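Local structure of MetRS related protein (Pyrococcus horikoshii, 2CWP) at residues Q16-L21 with F68-K73; A25-R30 with I56-L61; K32-L37 with T47-I52; K64-V69 with G84-A89. The protein probably binds tRNA through an OB-fold domain of the kind found in methionyl-tRNA synthetases, consistent with a part in tRNA(Met) aminoacylation. All blocks are in the same frame, centred on the assembly; numbering follows the deposited sequence.

Interaction 1: Q16-L21 with F68-K73; sequences QMKVGL and FVVNLK
M17 and V69 face each other as an antiparallel non-hydrogen-bonded pair with CA atoms 4.2 Å apart, and K18 and F68 beside them make a hydrogen-bonded pair. K18 N meets F68 O at 2.9 Å in the carbonyl plane, and F68 N returns the bond to K18 O. Past V69 the chain leaves strand 65-69, yet V70 N still bonds Q16 O at 2.8 Å, almost in line with the carbonyl.

A side chain carries the ladder one step further: N71 OD1 accepts from Q16 N at 2.8 Å; the bond is nearly straight (166°), but the donor stands above the amide plane, off the lone pairs. N71 CG sits between its own backbone N and carbonyl carbon (chi1 70°), which folds the amide back onto Q16 while ND2 bonds K14 O. With an alanine here, Q16 N and K14 O would probably both lose a partner and the lead into strand 17-27 would be less firmly held. F68 turns its ring edge to G20, CE1 lying 3.4 Å from G20 O. On the opposite face M17 CG touches V69 CG2 at 4.1 Å; on the F68 face the K18 side chain crosses that of V70 at about a right angle, CG against CG2. Such a pairing of the first and fourth strands is how an OB-fold barrel closes.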
loop_
_atom_site.group_PDB
_atom_site.type_symbol
_atom_site.label_atom_id
_atom_site.label_comp_id
_atom_site.label_asym_id
_atom_site.label_seq_id
_atom_site.Cartn_x
_atom_site.Cartn_y
_atom_site.Cartn_z
ATOM N N GLN A 16 9.142 -8.291 0.597
ATOM C CA GLN A 16 9.613 -7.096 1.269
ATOM C C GLN A 16 8.551 -6.057 1.493
ATOM O O GLN A 16 7.978 -5.523 0.543
ATOM C CB GLN A 16 10.753 -6.456 0.487
ATOM C CG GLN A 16 12.061 -7.187 0.628
ATOM C CD GLN A 16 13.197 -6.367 0.093
ATOM O OE1 GLN A 16 13.313 -6.161 -1.118
ATOM N NE2 GLN A 16 14.036 -5.868 0.991
ATOM N N MET A 17 8.297 -5.778 2.762
ATOM C CA MET A 17 7.322 -4.766 3.135
ATOM C C MET A 17 8.126 -3.647 3.784
ATOM O O MET A 17 9.033 -3.901 4.566
ATOM C CB MET A 17 6.297 -5.335 4.120
ATOM C CG MET A 17 5.477 -6.471 3.545
ATOM S SD MET A 17 4.070 -6.965 4.563
ATOM C CE MET A 17 4.864 -8.150 5.718
ATOM N N LYS A 18 7.813 -2.409 3.432
ATOM C CA LYS A 18 8.519 -1.286 4.002
ATOM C C LYS A 18 7.525 -0.197 4.345
ATOM O O LYS A 18 6.420 -0.149 3.807
ATOM C CB LYS A 18 9.542 -0.721 3.012
ATOM C CG LYS A 18 10.572 -1.713 2.530
ATOM C CD LYS A 18 11.672 -1.000 1.751
ATOM C CE LYS A 18 12.838 -1.938 1.474
ATOM N NZ LYS A 18 14.035 -1.186 0.967
ATOM N N VAL A 19 7.929 0.679 5.251
ATOM C CA VAL A 19 7.093 1.780 5.653
ATOM C C VAL A 19 7.202 2.829 4.564
ATOM O O VAL A 19 8.314 3.156 4.131
ATOM C CB VAL A 19 7.592 2.349 6.967
ATOM C CG1 VAL A 19 6.895 3.647 7.272
ATOM C CG2 VAL A 19 7.363 1.311 8.076
ATOM N N GLY A 20 6.058 3.343 4.116
ATOM C CA GLY A 20 6.069 4.356 3.071
ATOM C C GLY A 20 5.176 5.528 3.409
ATOM O O GLY A 20 4.119 5.336 4.011
ATOM N N LEU A 21 5.594 6.741 3.035
ATOM C CA LEU A 21 4.803 7.948 3.300
ATOM C C LEU A 21 4.011 8.334 2.063
ATOM O O LEU A 21 4.579 8.521 0.993
ATOM C CB LEU A 21 5.714 9.120 3.703
ATOM C CG LEU A 21 5.080 10.524 3.665
ATOM C CD1 LEU A 21 3.904 10.575 4.637
ATOM C CD2 LEU A 21 6.142 11.596 4.031
ATOM N N PHE A 68 3.722 -1.254 2.960
ATOM C CA PHE A 68 3.558 -1.553 1.538
ATOM C C PHE A 68 4.462 -2.724 1.156
ATOM O O PHE A 68 5.614 -2.787 1.610
ATOM C CB PHE A 68 3.982 -0.357 0.659
ATOM C CG PHE A 68 3.140 0.883 0.824
ATOM C CD1 PHE A 68 3.412 1.799 1.835
ATOM C CD2 PHE A 68 2.113 1.162 -0.081
ATOM C CE1 PHE A 68 2.676 2.997 1.949
ATOM C CE2 PHE A 68 1.372 2.344 0.016
ATOM C CZ PHE A 68 1.656 3.267 1.033
ATOM N N VAL A 69 3.948 -3.651 0.344
ATOM C CA VAL A 69 4.763 -4.762 -0.158
ATOM C C VAL A 69 5.394 -4.137 -1.407
ATOM O O VAL A 69 4.660 -3.731 -2.307
ATOM C CB VAL A 69 3.920 -5.949 -0.643
ATOM C CG1 VAL A 69 4.837 -7.107 -0.959
ATOM C CG2 VAL A 69 2.910 -6.346 0.383
ATOM N N VAL A 70 6.726 -4.083 -1.474
ATOM C CA VAL A 70 7.422 -3.437 -2.590
ATOM C C VAL A 70 8.239 -4.273 -3.593
ATOM O O VAL A 70 8.816 -3.709 -4.535
ATOM C CB VAL A 70 8.367 -2.329 -2.067
ATOM C CG1 VAL A 70 7.576 -1.312 -1.245
ATOM C CG2 VAL A 70 9.489 -2.945 -1.229
ATOM N N ASN A 71 8.309 -5.588 -3.412
ATOM C CA ASN A 71 9.072 -6.406 -4.353
ATOM C C ASN A 71 8.171 -7.360 -5.119
ATOM O O ASN A 71 8.532 -8.509 -5.356
ATOM C CB ASN A 71 10.203 -7.179 -3.634
ATOM C CG ASN A 71 9.693 -8.302 -2.729
ATOM O OD1 ASN A 71 8.601 -8.225 -2.162
ATOM N ND2 ASN A 71 10.506 -9.341 -2.574
ATOM N N LEU A 72 6.997 -6.870 -5.505
ATOM C CA LEU A 72 6.042 -7.663 -6.267
ATOM C C LEU A 72 6.179 -7.347 -7.757
ATOM O O LEU A 72 6.784 -6.344 -8.139
ATOM C CB LEU A 72 4.605 -7.362 -5.833
ATOM C CG LEU A 72 4.151 -7.691 -4.407
ATOM C CD1 LEU A 72 2.644 -7.520 -4.323
ATOM C CD2 LEU A 72 4.540 -9.100 -4.037
ATOM N N LYS A 73 5.607 -8.214 -8.588
ATOM C CA LYS A 73 5.635 -8.049 -10.037
ATOM C C LYS A 73 4.799 -6.808 -10.375
ATOM O O LYS A 73 3.625 -6.724 -9.995
ATOM C CB LYS A 73 5.022 -9.286 -10.704
ATOM C CG LYS A 73 5.380 -9.463 -12.171
ATOM C CD LYS A 73 6.669 -10.266 -12.338
ATOM C CE LYS A 73 6.414 -11.772 -12.251
ATOM N NZ LYS A 73 5.662 -12.163 -11.024
#

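Interaction 2: A25-R30 with I56-L61; sequences AEKIKR and IPPEEL
P58 lays one edge of its ring along the strand residues A25 to K27. Its CB meets A25 O at 3.6 Å, and its CG meets K27 CG at 3.7 Å, the lysine chain passing the ring at a slant. K27 CG, anti to its carbonyl carbon (chi1 -59°), alone of the lysine chain packs on the ring, while a bend at chi3 leads NZ off to its bond with K32 O.

A25 points its methyl toward the loop. There CB lies 3.7 Å from P58 O, with P58 CB at 4.4 Å and L61 CB at 4.5 Å. The turn that presents them is a short 3-10 segment: E60 N bonds P57 O, and L61 N bonds P58 O at 3.0 Å. The carbonyl facing A25 CB thus has a polar partner within its own turn. I35 and L37 of strand 35-40 join the cluster, I35 against P58 and L61, L37 against A25. In OB folds the connection between the third and fourth strands covers one end of the barrel, and here a proline-led turn sits in that connection.

Carbon groups meet carbon groups and the sides of two backbone carbonyls; hydrogen bonds play no part across the contact. The fit, burying only 173 Å², is one of shape and van der Waals contact, and A25 N donates to E62 OE1 just beyond the turn.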
loop_
_atom_site.group_PDB
_atom_site.type_symbol
_atom_site.label_atom_id
_atom_site.label_comp_id
_atom_site.label_asym_id
_atom_site.label_seq_id
_atom_site.Cartn_x
_atom_site.Cartn_y
_atom_site.Cartn_z
ATOM N N ALA A 25 -2.365 11.276 -3.088
ATOM C CA ALA A 25 -3.342 10.230 -3.341
ATOM C C ALA A 25 -4.544 10.824 -4.067
ATOM O O ALA A 25 -5.146 11.793 -3.595
ATOM C CB ALA A 25 -3.782 9.612 -2.014
ATOM N N GLU A 26 -4.887 10.259 -5.217
ATOM C CA GLU A 26 -6.034 10.751 -5.974
ATOM C C GLU A 26 -6.728 9.628 -6.717
ATOM O O GLU A 26 -6.082 8.718 -7.235
ATOM C CB GLU A 26 -5.613 11.840 -6.970
ATOM C CG GLU A 26 -4.405 11.477 -7.825
ATOM C CD GLU A 26 -4.236 12.398 -9.027
ATOM O OE1 GLU A 26 -4.423 13.627 -8.864
ATOM O OE2 GLU A 26 -3.908 11.889 -10.128
ATOM N N LYS A 27 -8.053 9.700 -6.774
ATOM C CA LYS A 27 -8.826 8.676 -7.452
ATOM C C LYS A 27 -8.359 8.587 -8.895
ATOM O O LYS A 27 -7.955 9.589 -9.479
ATOM C CB LYS A 27 -10.323 9.013 -7.414
ATOM C CG LYS A 27 -10.917 9.166 -6.018
ATOM C CD LYS A 27 -12.450 9.098 -6.059
ATOM C CE LYS A 27 -12.913 7.764 -6.650
ATOM N NZ LYS A 27 -14.343 7.460 -6.417
ATOM N N ILE A 28 -8.387 7.383 -9.455
ATOM C CA ILE A 28 -7.997 7.182 -10.849
ATOM C C ILE A 28 -9.256 7.446 -11.675
ATOM O O ILE A 28 -10.338 6.961 -11.345
ATOM C CB ILE A 28 -7.490 5.734 -11.105
ATOM C CG1 ILE A 28 -6.153 5.520 -10.391
ATOM C CG2 ILE A 28 -7.344 5.481 -12.606
ATOM C CD1 ILE A 28 -5.503 4.179 -10.689
ATOM N N LYS A 29 -9.102 8.230 -12.741
ATOM C CA LYS A 29 -10.211 8.611 -13.620
ATOM C C LYS A 29 -11.000 7.423 -14.164
ATOM O O LYS A 29 -10.421 6.423 -14.589
ATOM C CB LYS A 29 -9.676 9.431 -14.793
ATOM C CG LYS A 29 -10.587 10.557 -15.231
ATOM C CD LYS A 29 -10.151 11.126 -16.577
ATOM C CE LYS A 29 -10.467 10.159 -17.715
ATOM N NZ LYS A 29 -10.134 10.714 -19.055
ATOM N N ARG A 30 -12.322 7.550 -14.158
ATOM C CA ARG A 30 -13.210 6.503 -14.659
ATOM C C ARG A 30 -13.208 5.224 -13.836
ATOM O O ARG A 30 -13.392 4.133 -14.372
ATOM C CB ARG A 30 -12.873 6.177 -16.120
ATOM C CG ARG A 30 -13.408 7.210 -17.095
ATOM C CD ARG A 30 -12.933 6.967 -18.518
ATOM N NE ARG A 30 -11.491 7.144 -18.643
ATOM C CZ ARG A 30 -10.881 7.567 -19.746
ATOM N NH1 ARG A 30 -11.589 7.861 -20.829
ATOM N NH2 ARG A 30 -9.561 7.707 -19.761
ATOM N N ILE A 56 -12.711 4.012 1.601
ATOM C CA ILE A 56 -11.723 4.927 2.170
ATOM C C ILE A 56 -11.365 6.057 1.212
ATOM O O ILE A 56 -10.701 5.831 0.205
ATOM C CB ILE A 56 -10.410 4.172 2.514
ATOM C CG1 ILE A 56 -10.695 2.974 3.429
ATOM C CG2 ILE A 56 -9.421 5.129 3.153
ATOM C CD1 ILE A 56 -11.156 3.353 4.834
ATOM N N PRO A 57 -11.774 7.295 1.524
ATOM C CA PRO A 57 -11.448 8.405 0.625
ATOM C C PRO A 57 -9.950 8.717 0.596
ATOM O O PRO A 57 -9.238 8.489 1.571
ATOM C CB PRO A 57 -12.279 9.558 1.186
ATOM C CG PRO A 57 -12.262 9.273 2.653
ATOM C CD PRO A 57 -12.526 7.773 2.695
ATOM N N PRO A 58 -9.463 9.257 -0.530
ATOM C CA PRO A 58 -8.063 9.627 -0.769
ATOM C C PRO A 58 -7.434 10.507 0.311
ATOM O O PRO A 58 -6.273 10.302 0.681
ATOM C CB PRO A 58 -8.117 10.343 -2.121
ATOM C CG PRO A 58 -9.274 9.701 -2.798
ATOM C CD PRO A 58 -10.298 9.590 -1.701
ATOM N N GLU A 59 -8.193 11.475 0.815
ATOM C CA GLU A 59 -7.674 12.371 1.835
ATOM C C GLU A 59 -7.373 11.680 3.167
ATOM O O GLU A 59 -6.708 12.249 4.035
ATOM C CB GLU A 59 -8.619 13.579 2.047
ATOM C CG GLU A 59 -9.987 13.288 2.651
ATOM C CD GLU A 59 -11.062 12.935 1.611
ATOM O OE1 GLU A 59 -12.253 12.879 2.003
ATOM O OE2 GLU A 59 -10.724 12.713 0.421
ATOM N N GLU A 60 -7.851 10.453 3.343
ATOM C CA GLU A 60 -7.555 9.744 4.576
ATOM C C GLU A 60 -6.192 9.033 4.501
ATOM O O GLU A 60 -5.702 8.504 5.502
ATOM C CB GLU A 60 -8.680 8.751 4.893
ATOM C CG GLU A 60 -9.838 9.405 5.636
ATOM C CD GLU A 60 -11.046 8.504 5.778
ATOM O OE1 GLU A 60 -10.870 7.267 5.765
ATOM O OE2 GLU A 60 -12.175 9.034 5.915
ATOM N N LEU A 61 -5.562 9.049 3.325
ATOM C CA LEU A 61 -4.256 8.398 3.146
ATOM C C LEU A 61 -3.120 9.408 3.026
ATOM O O LEU A 61 -2.028 9.187 3.529
ATOM C CB LEU A 61 -4.276 7.512 1.904
ATOM C CG LEU A 61 -5.279 6.354 1.937
ATOM C CD1 LEU A 61 -6.059 6.313 0.640
ATOM C CD2 LEU A 61 -4.549 5.056 2.163
#

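Interaction 3: K32-L37 with T47-I52; sequences KKLIKL and TIVTGI
I35 and L37 pair with T50 and I48 in the beta hairpin of strands 35-40 and 45-50, which corresponds to the second and third strands of the OB fold. The short strand axes run 155° apart.

Backbone bonds come in two reciprocal sets. I35 N reaches T50 O at 2.8 Å and T50 N answers to I35 O; L37 N reaches I48 O at 2.7 Å, its donor tilted 30° from the carbonyl plane, and I48 N answers to L37 O. Between them K36 and V49 form a non-hydrogen-bonded pair, where V49 CA approaches I35 O at 3.3 Å in a CA-H...O contact.

Apolar contacts occupy both faces. Beyond the K36 and V49 pair, K36 CG lies 3.7 Å from T47 CG2, and V80 touches both K36 and V49. L34 reaches across with CD2, 4.1 Å from V49 CG1 and also against G51 CA. The opposite face, with I35, L37, I48 and T50, looks into the barrel core, where F68 meets L37 and I48. T50 OG1 is anti to the backbone N (chi1 -179°), leaving the methyl to face strand 35-40: CG2 touches both I35 CB (3.8 Å) and L37 CD1 (4.1 Å).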
loop_
_atom_site.group_PDB
_atom_site.type_symbol
_atom_site.label_atom_id
_atom_site.label_comp_id
_atom_site.label_asym_id
_atom_site.label_seq_id
_atom_site.Cartn_x
_atom_site.Cartn_y
_atom_site.Cartn_z
ATOM N N LYS A 32 -14.296 3.720 -9.662
ATOM C CA LYS A 32 -15.028 4.037 -8.445
ATOM C C LYS A 32 -14.261 3.623 -7.202
ATOM O O LYS A 32 -14.457 4.185 -6.127
ATOM C CB LYS A 32 -16.391 3.343 -8.461
ATOM C CG LYS A 32 -17.288 3.791 -9.608
ATOM C CD LYS A 32 -18.706 3.296 -9.406
ATOM C CE LYS A 32 -19.623 3.772 -10.523
ATOM N NZ LYS A 32 -21.033 3.354 -10.298
ATOM N N LYS A 33 -13.369 2.652 -7.356
ATOM C CA LYS A 33 -12.596 2.141 -6.227
ATOM C C LYS A 33 -11.094 2.408 -6.261
ATOM O O LYS A 33 -10.433 2.317 -5.230
ATOM C CB LYS A 33 -12.785 0.631 -6.116
ATOM C CG LYS A 33 -14.199 0.163 -5.903
ATOM C CD LYS A 33 -14.197 -1.336 -5.723
ATOM C CE LYS A 33 -15.436 -1.807 -4.986
ATOM N NZ LYS A 33 -15.317 -3.256 -4.641
ATOM N N LEU A 34 -10.552 2.735 -7.431
ATOM C CA LEU A 34 -9.114 2.924 -7.537
ATOM C C LEU A 34 -8.551 4.256 -7.095
ATOM O O LEU A 34 -9.111 5.306 -7.377
ATOM C CB LEU A 34 -8.640 2.638 -8.968
ATOM C CG LEU A 34 -8.863 1.238 -9.545
ATOM C CD1 LEU A 34 -7.989 1.088 -10.790
ATOM C CD2 LEU A 34 -8.498 0.170 -8.543
ATOM N N ILE A 35 -7.425 4.191 -6.392
ATOM C CA ILE A 35 -6.723 5.385 -5.935
ATOM C C ILE A 35 -5.239 5.228 -6.267
ATOM O O ILE A 35 -4.629 4.185 -5.981
ATOM C CB ILE A 35 -6.845 5.597 -4.406
ATOM C CG1 ILE A 35 -8.307 5.760 -4.005
ATOM C CG2 ILE A 35 -6.045 6.820 -3.992
ATOM C CD1 ILE A 35 -8.500 6.026 -2.547
ATOM N N LYS A 36 -4.666 6.257 -6.878
ATOM C CA LYS A 36 -3.250 6.241 -7.218
ATOM C C LYS A 36 -2.501 6.936 -6.098
ATOM O O LYS A 36 -2.890 8.023 -5.666
ATOM C CB LYS A 36 -2.985 6.980 -8.530
ATOM C CG LYS A 36 -1.554 6.816 -9.041
ATOM C CD LYS A 36 -1.379 7.433 -10.428
ATOM C CE LYS A 36 -0.862 8.861 -10.355
ATOM N NZ LYS A 36 0.559 8.903 -9.919
ATOM N N LEU A 37 -1.440 6.299 -5.616
ATOM C CA LEU A 37 -0.646 6.871 -4.544
ATOM C C LEU A 37 0.785 7.098 -5.001
ATOM O O LEU A 37 1.332 6.314 -5.773
ATOM C CB LEU A 37 -0.605 5.921 -3.344
ATOM C CG LEU A 37 -1.909 5.376 -2.761
ATOM C CD1 LEU A 37 -1.605 4.145 -1.889
ATOM C CD2 LEU A 37 -2.606 6.469 -1.970
ATOM N N THR A 47 4.864 4.493 -7.340
ATOM C CA THR A 47 3.466 4.716 -7.647
ATOM C C THR A 47 2.752 3.442 -7.285
ATOM O O THR A 47 3.084 2.366 -7.789
ATOM C CB THR A 47 3.263 5.023 -9.140
ATOM O OG1 THR A 47 3.944 6.244 -9.456
ATOM C CG2 THR A 47 1.777 5.172 -9.473
ATOM N N ILE A 48 1.772 3.563 -6.397
ATOM C CA ILE A 48 1.029 2.404 -5.947
ATOM C C ILE A 48 -0.471 2.605 -6.022
ATOM O O ILE A 48 -1.007 3.593 -5.520
ATOM C CB ILE A 48 1.428 2.044 -4.495
ATOM C CG1 ILE A 48 2.873 1.528 -4.488
ATOM C CG2 ILE A 48 0.450 1.018 -3.910
ATOM C CD1 ILE A 48 3.445 1.258 -3.114
ATOM N N VAL A 49 -1.144 1.648 -6.650
ATOM C CA VAL A 49 -2.588 1.691 -6.786
ATOM C C VAL A 49 -3.266 0.802 -5.731
ATOM O O VAL A 49 -2.810 -0.308 -5.451
ATOM C CB VAL A 49 -3.007 1.224 -8.203
ATOM C CG1 VAL A 49 -4.522 1.255 -8.344
ATOM C CG2 VAL A 49 -2.347 2.113 -9.258
ATOM N N THR A 50 -4.342 1.312 -5.139
ATOM C CA THR A 50 -5.129 0.574 -4.148
ATOM C C THR A 50 -6.595 0.778 -4.547
ATOM O O THR A 50 -6.961 1.849 -5.022
ATOM C CB THR A 50 -4.890 1.111 -2.706
ATOM O OG1 THR A 50 -5.660 0.347 -1.773
ATOM C CG2 THR A 50 -5.294 2.575 -2.607
ATOM N N GLY A 51 -7.437 -0.237 -4.369
ATOM C CA GLY A 51 -8.830 -0.099 -4.766
ATOM C C GLY A 51 -9.814 -0.058 -3.611
ATOM O O GLY A 51 -10.736 -0.861 -3.549
ATOM N N ILE A 52 -9.646 0.906 -2.716
ATOM C CA ILE A 52 -10.507 1.011 -1.547
ATOM C C ILE A 52 -11.367 2.268 -1.530
ATOM O O ILE A 52 -12.105 2.486 -0.568
ATOM C CB ILE A 52 -9.638 0.987 -0.257
ATOM C CG1 ILE A 52 -8.669 2.178 -0.269
ATOM C CG2 ILE A 52 -8.854 -0.322 -0.181
ATOM C CD1 ILE A 52 -7.552 2.125 0.782
#

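Interaction 4: K64-V69 with G84-A89; sequences KKFIFV and GMLILA
F68 and L86 form an antiparallel non-hydrogen-bonded pair, next to the hydrogen-bonded pair of V69 and M85, where strand 65-69 meets strand 85-86. The arrangement is consistent with the fourth and fifth strands of an OB-fold barrel, strand 65-69 having its other edge on strand 17-27.

Backbone bonds link the segments at three points. V69 N reaches M85 O at 2.9 Å, M85 N gives a more bent bond to V69 O, and I87 N bonds I67 O at an almost straight 171°.

Apolar packing is built round L86. Its CG is anti to the backbone N (chi1 174°), and the branch from there brings CD1 against two aromatic residues. CD1 stands over one face of the F68 ring, offset toward the rim, in a CH-pi contact 4.1 Å from the ring centroid, and also lies 3.4 Å from F66 CB. I48, L37 and V39 adjoin F68 from other strands, and F41 meets it edge-to-face. If F68 were replaced by an alanine, L86 CD1 would probably lose its aromatic floor and a gap would open toward L37 and I48. V69 CG2 touches M85 CE on the face opposite F68; I67 CG2 packs on I87 CG1, and V69 CG2 and I87 CD1 are pressed together at 3.3 Å, tighter than usual.

One water bridges the other side of the I67 and I87 pair: its oxygen accepts from I67 N at 2.8 Å, donates to I87 O at 2.9 Å, and lies at the edge of the F66 ring, in its plane.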
loop_
_atom_site.group_PDB
_atom_site.type_symbol
_atom_site.label_atom_id
_atom_site.label_comp_id
_atom_site.label_asym_id
_atom_site.label_seq_id
_atom_site.Cartn_x
_atom_site.Cartn_y
_atom_site.Cartn_z
ATOM N N LYS A 64 -0.005 10.322 5.521
ATOM C CA LYS A 64 0.275 9.249 6.483
ATOM C C LYS A 64 1.265 8.194 5.988
ATOM O O LYS A 64 1.538 8.089 4.792
ATOM C CB LYS A 64 -1.018 8.525 6.868
ATOM C CG LYS A 64 -2.226 9.410 7.116
ATOM C CD LYS A 64 -2.039 10.360 8.270
ATOM C CE LYS A 64 -3.271 10.330 9.173
ATOM N NZ LYS A 64 -4.536 10.383 8.389
ATOM N N LYS A 65 1.784 7.409 6.933
ATOM C CA LYS A 65 2.701 6.317 6.638
ATOM C C LYS A 65 1.926 5.005 6.754
ATOM O O LYS A 65 1.073 4.865 7.640
ATOM C CB LYS A 65 3.860 6.299 7.637
ATOM C CG LYS A 65 4.750 7.524 7.549
ATOM C CD LYS A 65 5.949 7.419 8.474
ATOM C CE LYS A 65 6.754 8.703 8.415
ATOM N NZ LYS A 65 7.917 8.668 9.334
ATOM N N PHE A 66 2.237 4.054 5.874
ATOM C CA PHE A 66 1.593 2.744 5.874
ATOM C C PHE A 66 2.594 1.667 5.459
ATOM O O PHE A 66 3.711 1.969 5.022
ATOM C CB PHE A 66 0.427 2.686 4.883
ATOM C CG PHE A 66 -0.644 3.686 5.148
ATOM C CD1 PHE A 66 -0.650 4.908 4.481
ATOM C CD2 PHE A 66 -1.637 3.423 6.083
ATOM C CE1 PHE A 66 -1.641 5.865 4.746
ATOM C CE2 PHE A 66 -2.630 4.371 6.356
ATOM C CZ PHE A 66 -2.630 5.593 5.686
ATOM N N ILE A 67 2.165 0.415 5.588
ATOM C CA ILE A 67 2.974 -0.723 5.205
ATOM C C ILE A 67 2.683 -1.011 3.740
ATOM O O ILE A 67 1.527 -1.017 3.327
ATOM C CB ILE A 67 2.582 -1.952 5.984
ATOM C CG1 ILE A 67 2.663 -1.658 7.483
ATOM C CG2 ILE A 67 3.454 -3.119 5.549
ATOM C CD1 ILE A 67 1.959 -2.719 8.337
ATOM N N PHE A 68 3.722 -1.254 2.960
ATOM C CA PHE A 68 3.558 -1.553 1.538
ATOM C C PHE A 68 4.462 -2.724 1.156
ATOM O O PHE A 68 5.614 -2.787 1.610
ATOM C CB PHE A 68 3.982 -0.357 0.659
ATOM C CG PHE A 68 3.140 0.883 0.824
ATOM C CD1 PHE A 68 3.412 1.799 1.835
ATOM C CD2 PHE A 68 2.113 1.162 -0.081
ATOM C CE1 PHE A 68 2.676 2.997 1.949
ATOM C CE2 PHE A 68 1.372 2.344 0.016
ATOM C CZ PHE A 68 1.656 3.267 1.033
ATOM N N VAL A 69 3.948 -3.651 0.344
ATOM C CA VAL A 69 4.763 -4.762 -0.158
ATOM C C VAL A 69 5.394 -4.137 -1.407
ATOM O O VAL A 69 4.660 -3.731 -2.307
ATOM C CB VAL A 69 3.920 -5.949 -0.643
ATOM C CG1 VAL A 69 4.837 -7.107 -0.959
ATOM C CG2 VAL A 69 2.910 -6.346 0.383
ATOM N N GLY A 84 3.828 -1.635 -6.292
ATOM C CA GLY A 84 3.765 -2.118 -4.926
ATOM C C GLY A 84 2.335 -2.334 -4.495
ATOM O O GLY A 84 1.424 -2.328 -5.316
ATOM N N MET A 85 2.116 -2.510 -3.199
ATOM C CA MET A 85 0.767 -2.734 -2.731
ATOM C C MET A 85 0.556 -2.344 -1.271
ATOM O O MET A 85 1.299 -2.775 -0.389
ATOM C CB MET A 85 0.411 -4.197 -2.950
ATOM C CG MET A 85 -0.992 -4.555 -2.582
ATOM S SD MET A 85 -1.340 -6.250 -3.098
ATOM C CE MET A 85 -0.363 -7.158 -1.879
ATOM N N LEU A 86 -0.469 -1.529 -1.039
ATOM C CA LEU A 86 -0.827 -1.060 0.295
ATOM C C LEU A 86 -1.416 -2.189 1.145
ATOM O O LEU A 86 -2.379 -2.835 0.741
ATOM C CB LEU A 86 -1.857 0.068 0.189
ATOM C CG LEU A 86 -2.456 0.595 1.507
ATOM C CD1 LEU A 86 -1.361 1.202 2.359
ATOM C CD2 LEU A 86 -3.549 1.637 1.222
ATOM N N ILE A 87 -0.839 -2.417 2.314
ATOM C CA ILE A 87 -1.338 -3.445 3.234
ATOM C C ILE A 87 -2.390 -2.842 4.186
ATOM O O ILE A 87 -2.185 -1.769 4.752
ATOM C CB ILE A 87 -0.199 -4.032 4.101
ATOM C CG1 ILE A 87 0.833 -4.730 3.210
ATOM C CG2 ILE A 87 -0.781 -5.000 5.141
ATOM C CD1 ILE A 87 0.248 -5.816 2.309
ATOM N N LEU A 88 -3.507 -3.539 4.351
ATOM C CA LEU A 88 -4.572 -3.098 5.241
ATOM C C LEU A 88 -5.278 -4.277 5.879
ATOM O O LEU A 88 -4.973 -5.433 5.557
ATOM C CB LEU A 88 -5.588 -2.251 4.481
ATOM C CG LEU A 88 -6.021 -2.683 3.083
ATOM C CD1 LEU A 88 -6.883 -3.930 3.127
ATOM C CD2 LEU A 88 -6.779 -1.523 2.471
ATOM N N ALA A 89 -6.198 -3.985 6.801
ATOM C CA ALA A 89 -6.974 -5.028 7.469
ATOM C C ALA A 89 -8.316 -5.111 6.762
ATOM O O ALA A 89 -8.811 -4.111 6.252
ATOM C CB ALA A 89 -7.189 -4.685 8.943
HETATM O O HOH W 1 -0.400 -0.330 6.491
#

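Interactions 1, 3 and 4 pair strands of one curled antiparallel sheet, the OB-fold barrel of the putative tRNA-binding domain, while interaction 2 packs the loop 56-61 against it. Interactions 1 and 4 share F68 and V69 on strand 65-69, with centres about 7 Å apart. Interactions 2 and 3 lie equally close, joined through strands 17-27 and 35-40. Interactions 1 and 2 both use strand 17-27 but have centres about 19 Å apart. In sequence, interaction 1 spans interaction 2, which spans the hairpin of interaction 3; interaction 4 closes last. The centres of interactions 3 and 4 are about 11 Å apart, and side chains of interactions 1, 3 and 4 meet at F68 in one core.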